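Side-chain contact in TqaA (Penicillium aethiopicum, PDB 5EJD), which probably carries the growing peptide on a phosphopantetheine arm, as the third thiolation (carrier) domain of a nonribosomal peptide synthetase: residues G38-A43 with D61-P66. Residues are numbered along the deposited sequence; the frame is centred on the assembly and turned at random.
Sequences GHSIDA and DIFDHP. With PNS (4'-phosphopantetheine), chain R.
Ser40 OG, bonded covalently to P24 of the 4'-phosphopantetheine at 1.6 Å, also meets segment 61-66 in a van der Waals contact: CZ of Phe63 lies 3.5 Å from this OG, which sits at the edge of the phenyl ring and in its plane. With OG anti to its carbonyl carbon (chi1 -51°), the serine keeps the phosphate close to its own backbone, and Ser40 N donates to phosphate oxygen O23 at 3.0 Å, a fairly straight bond (159°). A phosphate at the first turn of helix 40-52 would probably also be stabilised by the helix dipole.

One turn deeper, the methyl CB of Ala43 packs on CD1 of Ile62 at 3.8 Å, a small buried apolar contact between helices 40-52 and 59-64. Leu71 of helix 68-74 also packs on Ile62, and Phe34 meets the ring of Phe63.

The helix start is itself secured by a capping box: His39 N donates to Asp42 OD2 at 3.0 Å, through the anti lone pair of that oxygen, while Ile41 N gives a weak bond to His39 ND1. Beyond the phosphate, CD1 of Ile41 touches C38 of the arm at 3.6 Å, and an alanine here would probably open a gap beside C38, at the point where CD1 now supports it. The chain of another protein also packs on Ile41 and hydrogen-bonds the prosthetic group. A phosphopantetheinylated serine at the N-terminal end of a helix, here helix 40-52, directly after a Gly-Gly-His run, is the attachment site of the four-helix thiolation (peptidyl carrier) fold.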
loop_
_atom_site.group_PDB
_atom_site.type_symbol
_atom_site.label_atom_id
_atom_site.label_comp_id
_atom_site.label_asym_id
_atom_site.label_seq_id
_atom_site.Cartn_x
_atom_site.Cartn_y
_atom_site.Cartn_z
ATOM N N GLY B 38 -16.561 -5.011 -7.882
ATOM C CA GLY B 38 -15.243 -4.474 -8.073
ATOM C C GLY B 38 -15.057 -3.170 -7.333
ATOM O O GLY B 38 -16.015 -2.448 -7.135
ATOM N N HIS B 39 -13.815 -2.895 -6.922
ATOM C CA HIS B 39 -13.431 -1.584 -6.450
ATOM C C HIS B 39 -12.105 -1.126 -7.107
ATOM O O HIS B 39 -11.664 -1.704 -8.083
ATOM C CB HIS B 39 -13.369 -1.530 -4.921
ATOM C CG HIS B 39 -12.490 -2.555 -4.321
ATOM N ND1 HIS B 39 -11.244 -2.861 -4.826
ATOM C CD2 HIS B 39 -12.683 -3.372 -3.257
ATOM C CE1 HIS B 39 -10.717 -3.849 -4.121
ATOM N NE2 HIS B 39 -11.560 -4.160 -3.153
ATOM N N SER B 40 -11.525 -0.048 -6.587
ATOM C CA SER B 40 -10.412 0.613 -7.231
ATOM C C SER B 40 -9.234 -0.345 -7.416
ATOM O O SER B 40 -8.561 -0.272 -8.411
ATOM C CB SER B 40 -9.962 1.839 -6.434
ATOM O OG SER B 40 -11.025 2.715 -6.110
ATOM N N ILE B 41 -8.964 -1.197 -6.443
ATOM C CA ILE B 41 -7.841 -2.101 -6.521
ATOM C C ILE B 41 -8.059 -3.222 -7.519
ATOM O O ILE B 41 -7.143 -3.563 -8.264
ATOM C CB ILE B 41 -7.423 -2.570 -5.131
ATOM C CG1 ILE B 41 -6.727 -1.372 -4.518
ATOM C CG2 ILE B 41 -6.488 -3.762 -5.218
ATOM C CD1 ILE B 41 -5.971 -1.598 -3.267
ATOM N N ASP B 42 -9.280 -3.719 -7.597
ATOM C CA ASP B 42 -9.629 -4.659 -8.643
ATOM C C ASP B 42 -9.453 -4.037 -9.992
ATOM O O ASP B 42 -9.056 -4.701 -10.970
ATOM C CB ASP B 42 -11.083 -5.136 -8.466
ATOM C CG ASP B 42 -11.327 -5.778 -7.092
ATOM O OD1 ASP B 42 -10.550 -6.688 -6.704
ATOM O OD2 ASP B 42 -12.280 -5.373 -6.384
ATOM N N ALA B 43 -9.800 -2.764 -10.086
ATOM C CA ALA B 43 -9.700 -2.039 -11.375
ATOM C C ALA B 43 -8.251 -1.930 -11.790
ATOM O O ALA B 43 -7.908 -2.122 -12.944
ATOM C CB ALA B 43 -10.327 -0.664 -11.257
ATOM N N ASP B 61 -10.605 4.785 -16.951
ATOM C CA ASP B 61 -11.507 4.307 -17.993
ATOM C C ASP B 61 -12.577 3.418 -17.405
ATOM O O ASP B 61 -13.713 3.466 -17.835
ATOM C CB ASP B 61 -10.723 3.565 -19.075
ATOM C CG ASP B 61 -9.644 4.445 -19.773
ATOM O OD1 ASP B 61 -9.970 5.588 -20.156
ATOM O OD2 ASP B 61 -8.470 3.991 -19.922
ATOM N N ILE B 62 -12.234 2.634 -16.388
ATOM C CA ILE B 62 -13.187 1.771 -15.738
ATOM C C ILE B 62 -14.181 2.578 -14.904
ATOM O O ILE B 62 -15.364 2.272 -14.879
ATOM C CB ILE B 62 -12.498 0.737 -14.876
ATOM C CG1 ILE B 62 -11.595 -0.141 -15.747
ATOM C CG2 ILE B 62 -13.496 -0.132 -14.133
ATOM C CD1 ILE B 62 -10.714 -1.114 -14.998
ATOM N N PHE B 63 -13.733 3.651 -14.238
ATOM C CA PHE B 63 -14.710 4.545 -13.560
ATOM C C PHE B 63 -15.640 5.288 -14.555
ATOM O O PHE B 63 -16.796 5.530 -14.236
ATOM C CB PHE B 63 -14.027 5.569 -12.651
ATOM C CG PHE B 63 -13.610 5.026 -11.315
ATOM C CD1 PHE B 63 -14.422 5.178 -10.212
ATOM C CD2 PHE B 63 -12.379 4.380 -11.164
ATOM C CE1 PHE B 63 -14.041 4.686 -8.975
ATOM C CE2 PHE B 63 -11.996 3.891 -9.945
ATOM C CZ PHE B 63 -12.827 4.044 -8.838
ATOM N N ASP B 64 -15.098 5.714 -15.705
ATOM C CA ASP B 64 -15.873 6.478 -16.717
ATOM C C ASP B 64 -16.792 5.571 -17.511
ATOM O O ASP B 64 -17.905 5.942 -17.795
ATOM C CB ASP B 64 -14.951 7.199 -17.680
ATOM C CG ASP B 64 -14.143 8.327 -17.014
ATOM O OD1 ASP B 64 -14.541 8.818 -15.927
ATOM O OD2 ASP B 64 -13.102 8.724 -17.594
ATOM N N HIS B 65 -16.347 4.342 -17.762
ATOM C CA HIS B 65 -17.094 3.377 -18.550
ATOM C C HIS B 65 -17.238 2.059 -17.836
ATOM O O HIS B 65 -16.643 1.057 -18.200
ATOM C CB HIS B 65 -16.413 3.188 -19.874
ATOM C CG HIS B 65 -16.391 4.428 -20.675
ATOM N ND1 HIS B 65 -15.233 5.135 -20.932
ATOM C CD2 HIS B 65 -17.417 5.152 -21.184
ATOM C CE1 HIS B 65 -15.547 6.228 -21.596
ATOM N NE2 HIS B 65 -16.864 6.257 -21.761
ATOM N N PRO B 66 -18.047 2.063 -16.781
ATOM C CA PRO B 66 -18.182 0.898 -15.896
ATOM C C PRO B 66 -18.851 -0.321 -16.536
ATOM O O PRO B 66 -18.744 -1.420 -15.992
ATOM C CB PRO B 66 -19.053 1.431 -14.756
ATOM C CG PRO B 66 -19.858 2.518 -15.382
ATOM C CD PRO B 66 -18.960 3.155 -16.403
HETATM O O23 PNS R . -12.354 1.669 -4.331
HETATM P P24 PNS R . -11.583 2.930 -4.640
HETATM O O26 PNS R . -12.385 4.157 -4.822
HETATM O O27 PNS R . -10.197 3.038 -3.789
HETATM C C28 PNS R . -9.345 4.155 -3.621
HETATM C C29 PNS R . -8.020 3.880 -2.771
HETATM C C30 PNS R . -8.794 3.863 -1.493
HETATM C C31 PNS R . -7.431 5.199 -3.303
HETATM C C32 PNS R . -7.510 2.525 -3.352
HETATM O O33 PNS R . -7.409 2.642 -4.826
HETATM C C34 PNS R . -6.075 2.408 -2.877
HETATM O O35 PNS R . -5.154 2.921 -3.525
HETATM N N36 PNS R . -5.484 1.981 -1.810
HETATM C C37 PNS R . -5.886 1.362 -0.629
HETATM C C38 PNS R . -4.945 0.221 -0.285
HETATM C C39 PNS R . -3.684 0.535 0.475
HETATM O O40 PNS R . -2.769 1.040 -0.118
HETATM N N41 PNS R . -3.637 0.129 1.743
HETATM C C42 PNS R . -2.517 0.336 2.624
HETATM C C43 PNS R . -1.298 -0.411 2.190
HETATM S S44 PNS R . -0.441 -1.105 3.619
#